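Local coordinates for synaptonemal complex protein 2 (Mus musculus, PDB 5IWZ), which helps build the axial and lateral elements of the synaptonemal complex in meiosis, where it is needed for chromosome synapsis and for insertion of SYCP3, at residues M128-D131 against L132-L136; G207-I210 against L211-G214. One frame throughout, in Å; residues are numbered along the deposited sequence.

Contact 1 (M128-D131 against L132-L136); sequences MIED and LFDLL
Four successive i to i+4 hydrogen bonds carry Met128-Asp131 into Leu132-Leu136, from Leu132 N to Met128 O through Leu135 N to Asp131 O, so the backbone is an unbroken alpha-helix here. The straightest of them runs from Phe133 N to Ile129 O, 2.9 Å long with an N-H...O angle of 167°. That same turn carries the main side-chain meeting. Ile129 and Phe133 lie side by side and point the same way, and the CG2 branch of Ile129 reaches Phe133 CE2 at 3.5 Å. CG2 gets there because it stands anti to the backbone N of Ile129, while the CG1 branch leads toward Leu132, with Ile129 CD1 4.3 Å from Leu132 CD2. Leu136 CD1 comes to the edge of the Phe133 ring, in its plane. On the more polar side, Asp134 folds back over the preceding turn, its CG 3.1 Å from Glu130 O. Asp134 OD2 lies 4.2 Å from Asp131 OD1, a proximity of like charges that may be eased by the hydrogen bond of Asp131 OD2 with Ser70 OG on helix 66-79 and by a long, weak ion pair of Asp134 OD1 with Lys178 NZ. Leu132 packs on helix 99-108, and Phe133 on helices 144-163 and 169-185. Helix 123-141 thus lies among neighbouring helices stacked as in an alpha-solenoid, consistent with the armadillo-repeat-like domain of this protein.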
ATOM      1  N   MET A 128       5.781  -5.549   8.389  1.00 28.46           N
ATOM      2  CA  MET A 128       7.234  -5.443   8.247  1.00 26.32           C
ATOM      3  C   MET A 128       7.595  -4.565   7.063  1.00 22.47           C
ATOM      4  O   MET A 128       8.455  -3.682   7.167  1.00 27.32           O
ATOM      5  CB  MET A 128       7.860  -6.832   8.094  1.00 22.62           C
ATOM      6  CG  MET A 128       9.404  -6.788   7.956  1.00 26.88           C
ATOM      7  SD  MET A 128      10.114  -8.382   7.517  1.00 34.54           S
ATOM      8  CE  MET A 128      10.040  -8.381   5.724  1.00 27.98           C
ATOM      9  N   ILE A 129       6.921  -4.780   5.928  1.00 31.45           N
ATOM     10  CA  ILE A 129       7.192  -3.991   4.728  1.00 28.30           C
ATOM     11  C   ILE A 129       6.743  -2.548   4.923  1.00 29.05           C
ATOM     12  O   ILE A 129       7.381  -1.603   4.437  1.00 28.28           O
ATOM     13  CB  ILE A 129       6.492  -4.648   3.519  1.00 39.33           C
ATOM     14  CG1 ILE A 129       7.224  -5.930   3.121  1.00 35.48           C
ATOM     15  CG2 ILE A 129       6.379  -3.678   2.355  1.00 34.86           C
ATOM     16  CD1 ILE A 129       8.709  -5.713   2.877  1.00 40.51           C
ATOM     17  N   GLU A 130       5.608  -2.352   5.590  1.00 31.14           N
ATOM     18  CA  GLU A 130       5.182  -1.000   5.918  1.00 30.75           C
ATOM     19  C   GLU A 130       6.215  -0.308   6.804  1.00 28.68           C
ATOM     20  O   GLU A 130       6.563   0.861   6.577  1.00 27.09           O
ATOM     21  CB  GLU A 130       3.820  -1.066   6.602  1.00 39.53           C
ATOM     22  CG  GLU A 130       3.144   0.250   6.822  1.00 56.82           C
ATOM     23  CD  GLU A 130       1.910   0.089   7.691  1.00 74.26           C
ATOM     24  OE1 GLU A 130       1.379  -1.056   7.782  1.00 75.57           O
ATOM     25  OE2 GLU A 130       1.485   1.104   8.289  1.00 86.21           O
ATOM     26  N   ASP A 131       6.743  -1.028   7.806  1.00 27.94           N
ATOM     27  CA  ASP A 131       7.802  -0.464   8.647  1.00 24.35           C
ATOM     28  C   ASP A 131       9.048  -0.132   7.835  1.00 23.21           C
ATOM     29  O   ASP A 131       9.730   0.870   8.102  1.00 25.28           O
ATOM     30  CB  ASP A 131       8.159  -1.444   9.765  1.00 23.91           C
ATOM     31  CG  ASP A 131       7.020  -1.643  10.751  1.00 35.46           C
ATOM     32  OD1 ASP A 131       6.211  -0.696  10.924  1.00 45.97           O
ATOM     33  OD2 ASP A 131       6.927  -2.750  11.330  1.00 29.86           O
ATOM     34  N   LEU A 132       9.384  -0.979   6.865  1.00 24.25           N
ATOM     35  CA  LEU A 132      10.544  -0.703   6.019  1.00 26.60           C
ATOM     36  C   LEU A 132      10.339   0.580   5.211  1.00 26.32           C
ATOM     37  O   LEU A 132      11.219   1.452   5.169  1.00 24.64           O
ATOM     38  CB  LEU A 132      10.802  -1.896   5.103  1.00 23.80           C
ATOM     39  CG  LEU A 132      12.035  -1.829   4.196  1.00 28.99           C
ATOM     40  CD1 LEU A 132      13.293  -2.093   4.979  1.00 34.44           C
ATOM     41  CD2 LEU A 132      11.919  -2.831   3.084  1.00 24.04           C
ATOM     42  N   PHE A 133       9.174   0.717   4.563  1.00 30.07           N
ATOM     43  CA  PHE A 133       8.931   1.919   3.771  1.00 27.52           C
ATOM     44  C   PHE A 133       8.828   3.156   4.650  1.00 29.43           C
ATOM     45  O   PHE A 133       9.309   4.222   4.252  1.00 30.93           O
ATOM     46  CB  PHE A 133       7.679   1.744   2.917  1.00 30.54           C
ATOM     47  CG  PHE A 133       7.901   0.891   1.701  1.00 36.68           C
ATOM     48  CD1 PHE A 133       8.923   1.185   0.810  1.00 43.12           C
ATOM     49  CD2 PHE A 133       7.094  -0.213   1.449  1.00 38.39           C
ATOM     50  CE1 PHE A 133       9.147   0.392  -0.308  1.00 41.70           C
ATOM     51  CE2 PHE A 133       7.311  -1.005   0.327  1.00 41.44           C
ATOM     52  CZ  PHE A 133       8.340  -0.703  -0.550  1.00 39.20           C
ATOM     53  N   ASP A 134       8.262   3.022   5.866  1.00 28.87           N
ATOM     54  CA  ASP A 134       8.232   4.141   6.808  1.00 30.90           C
ATOM     55  C   ASP A 134       9.636   4.656   7.093  1.00 28.63           C
ATOM     56  O   ASP A 134       9.876   5.870   7.134  1.00 31.78           O
ATOM     57  CB  ASP A 134       7.560   3.730   8.123  1.00 31.70           C
ATOM     58  CG  ASP A 134       6.041   3.605   8.008  1.00 47.69           C
ATOM     59  OD1 ASP A 134       5.445   4.182   7.078  1.00 51.68           O
ATOM     60  OD2 ASP A 134       5.435   2.930   8.870  1.00 47.45           O
ATOM     61  N   LEU A 135      10.578   3.741   7.324  1.00 27.89           N
ATOM     62  CA  LEU A 135      11.962   4.149   7.498  1.00 26.47           C
ATOM     63  C   LEU A 135      12.511   4.768   6.214  1.00 23.63           C
ATOM     64  O   LEU A 135      13.232   5.767   6.260  1.00 26.42           O
ATOM     65  CB  LEU A 135      12.798   2.949   7.945  1.00 29.55           C
ATOM     66  CG  LEU A 135      14.300   3.135   8.142  1.00 32.57           C
ATOM     67  CD1 LEU A 135      14.636   4.391   8.963  1.00 29.79           C
ATOM     68  CD2 LEU A 135      14.919   1.860   8.789  1.00 31.99           C
ATOM     69  N   LEU A 136      12.174   4.193   5.053  1.00 30.37           N
ATOM     70  CA  LEU A 136      12.574   4.805   3.787  1.00 29.71           C
ATOM     71  C   LEU A 136      12.094   6.256   3.687  1.00 31.48           C
ATOM     72  O   LEU A 136      12.821   7.126   3.199  1.00 31.44           O
ATOM     73  CB  LEU A 136      12.015   3.994   2.619  1.00 44.27           C
ATOM     74  CG  LEU A 136      12.884   3.319   1.553  1.00 51.86           C
ATOM     75  CD1 LEU A 136      12.147   3.380   0.219  1.00 50.63           C
ATOM     76  CD2 LEU A 136      14.293   3.894   1.445  1.00 42.14           C
TER

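Contact 2 (G207-I210 against L211-G214); sequences GERI and LDVG
Arg209 lays its guanidinium against Val213 at the C-terminal end of helix 197-212, a helix terminus where the chain leaves helical geometry at Gly214, whose phi is positive (68°). CB of Arg209 starts away from the following turn, but the chain bends at chi2 (75°) and brings the outer atoms back. Arg209 CG and CD pass Val213 CB, with CD at 3.9 Å; Arg209 NE is 3.6 Å from Val213 CG2 and also donates a hydrogen bond to Val162 O. Arg209 CZ then sits 3.5 Å from Val213 CG2, which lies over the centre of one guanidinium face, while NH1 approaches Val213 CA and NH2 approaches the same methyl. The carboxylate of Asp212 is turned nearly perpendicular to the guanidinium, and its OD1 stays 4.5 Å from Arg209 NH1, beyond a salt bridge. A leucine in place of Arg209 would probably leave Val162 O without this donor and the Val213 methyl without the flat group that covers it. Arg209 O receives Asp212 N at 3.1 Å, from above the carbonyl plane, and also a weak bond from Val213 N; the last turn thus tightens toward i to i+3 bonding, the Leu211 N to Glu208 O bond being weak. Ile210 packs against helix 216-229, and Gln219 NE2 donates to Ile210 O. A water donates to that same carbonyl oxygen and accepts from Gly214 N at 2.7 Å.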
ATOM      1  N   GLY A 207       1.393  -0.529 -17.489  1.00 38.70           N
ATOM      2  CA  GLY A 207       0.184  -0.348 -18.285  1.00 34.57           C
ATOM      3  C   GLY A 207      -0.551  -1.651 -18.538  1.00 41.54           C
ATOM      4  O   GLY A 207      -1.762  -1.746 -18.322  1.00 37.79           O
ATOM      5  N   GLU A 208       0.172  -2.670 -19.025  1.00 44.52           N
ATOM      6  CA  GLU A 208      -0.405  -4.004 -19.194  1.00 47.91           C
ATOM      7  C   GLU A 208      -1.069  -4.471 -17.913  1.00 41.40           C
ATOM      8  O   GLU A 208      -2.148  -5.085 -17.933  1.00 36.61           O
ATOM      9  CB  GLU A 208       0.681  -5.012 -19.570  1.00 54.25           C
ATOM     10  CG  GLU A 208       0.970  -5.167 -21.044  1.00 69.02           C
ATOM     11  CD  GLU A 208       1.894  -6.353 -21.313  1.00 78.63           C
ATOM     12  OE1 GLU A 208       1.748  -7.402 -20.653  1.00 79.32           O
ATOM     13  OE2 GLU A 208       2.789  -6.253 -22.176  1.00 86.93           O
ATOM     14  N   ARG A 209      -0.424  -4.177 -16.784  1.00 37.05           N
ATOM     15  CA  ARG A 209      -0.852  -4.705 -15.499  1.00 34.81           C
ATOM     16  C   ARG A 209      -2.183  -4.109 -15.053  1.00 32.21           C
ATOM     17  O   ARG A 209      -2.972  -4.798 -14.402  1.00 34.01           O
ATOM     18  CB  ARG A 209       0.246  -4.458 -14.465  1.00 33.35           C
ATOM     19  CG  ARG A 209      -0.169  -4.637 -13.028  1.00 37.88           C
ATOM     20  CD  ARG A 209      -0.307  -6.063 -12.692  1.00 43.92           C
ATOM     21  NE  ARG A 209      -0.161  -6.232 -11.255  1.00 52.25           N
ATOM     22  CZ  ARG A 209      -0.483  -7.333 -10.592  1.00 59.42           C
ATOM     23  NH1 ARG A 209      -0.994  -8.380 -11.241  1.00 70.52           N
ATOM     24  NH2 ARG A 209      -0.302  -7.349  -9.315  1.00 54.90           N
ATOM     25  N   ILE A 210      -2.459  -2.850 -15.397  1.00 35.45           N
ATOM     26  CA  ILE A 210      -3.774  -2.282 -15.108  1.00 39.13           C
ATOM     27  C   ILE A 210      -4.879  -3.224 -15.565  1.00 35.23           C
ATOM     28  O   ILE A 210      -5.853  -3.469 -14.842  1.00 33.27           O
ATOM     29  CB  ILE A 210      -3.913  -0.913 -15.788  1.00 34.52           C
ATOM     30  CG1 ILE A 210      -2.971   0.113 -15.168  1.00 30.29           C
ATOM     31  CG2 ILE A 210      -5.354  -0.430 -15.721  1.00 40.49           C
ATOM     32  CD1 ILE A 210      -2.781   1.331 -16.066  1.00 36.84           C
ATOM     33  N   LEU A 211      -4.721  -3.781 -16.764  1.00 36.01           N
ATOM     34  CA  LEU A 211      -5.769  -4.565 -17.397  1.00 40.57           C
ATOM     35  C   LEU A 211      -6.177  -5.784 -16.568  1.00 45.22           C
ATOM     36  O   LEU A 211      -7.341  -6.198 -16.622  1.00 40.89           O
ATOM     37  CB  LEU A 211      -5.302  -4.994 -18.796  1.00 44.96           C
ATOM     38  CG  LEU A 211      -5.511  -4.055 -19.996  1.00 49.88           C
ATOM     39  CD1 LEU A 211      -5.281  -2.587 -19.664  1.00 46.09           C
ATOM     40  CD2 LEU A 211      -4.628  -4.472 -21.154  1.00 51.64           C
ATOM     41  N   ASP A 212      -5.259  -6.389 -15.801  1.00 39.42           N
ATOM     42  CA  ASP A 212      -5.635  -7.621 -15.112  1.00 34.42           C
ATOM     43  C   ASP A 212      -5.248  -7.666 -13.640  1.00 31.48           C
ATOM     44  O   ASP A 212      -5.343  -8.732 -13.025  1.00 38.36           O
ATOM     45  CB  ASP A 212      -5.062  -8.856 -15.827  1.00 41.34           C
ATOM     46  CG  ASP A 212      -3.532  -8.867 -15.889  1.00 51.75           C
ATOM     47  OD1 ASP A 212      -2.872  -7.956 -15.336  1.00 47.55           O
ATOM     48  OD2 ASP A 212      -2.993  -9.821 -16.497  1.00 57.77           O
ATOM     49  N   VAL A 213      -4.861  -6.543 -13.042  1.00 27.96           N
ATOM     50  CA  VAL A 213      -4.486  -6.590 -11.638  1.00 28.49           C
ATOM     51  C   VAL A 213      -5.693  -6.924 -10.755  1.00 38.00           C
ATOM     52  O   VAL A 213      -5.532  -7.494  -9.664  1.00 33.40           O
ATOM     53  CB  VAL A 213      -3.815  -5.265 -11.244  1.00 32.70           C
ATOM     54  CG1 VAL A 213      -4.792  -4.098 -11.423  1.00 29.48           C
ATOM     55  CG2 VAL A 213      -3.297  -5.332  -9.830  1.00 26.88           C
ATOM     56  N   GLY A 214      -6.910  -6.591 -11.198  1.00 30.96           N
ATOM     57  CA  GLY A 214      -8.094  -7.008 -10.468  1.00 29.42           C
ATOM     58  C   GLY A 214      -8.286  -6.357  -9.120  1.00 30.58           C
ATOM     59  O   GLY A 214      -8.810  -6.999  -8.197  1.00 30.55           O
TER
HETATM   60  O   HOH W   1      -7.609  -5.422 -13.561  1.00 32.58           O

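Contact 1 lies wholly within helix 123-141, whereas contact 2 runs off the end of helix 197-212; their nearest atoms are about 14 Å apart without touching. Contact 1 lies mid-helix and is largely buried; contact 2 is partly buried and includes the exposed Glu208 and Asp212. The chemistry follows the position. In 128-136 regular i to i+4 bonding leaves apolar side chains to meet neighbouring helices, with acidic groups on a partly exposed flank. In 207-214 that regularity gives way to i to i+3 or weak bonds, a bridging water and an arginine-valine contact, and Gly214 goes on to backbone bonds with Gly314 and Ser315.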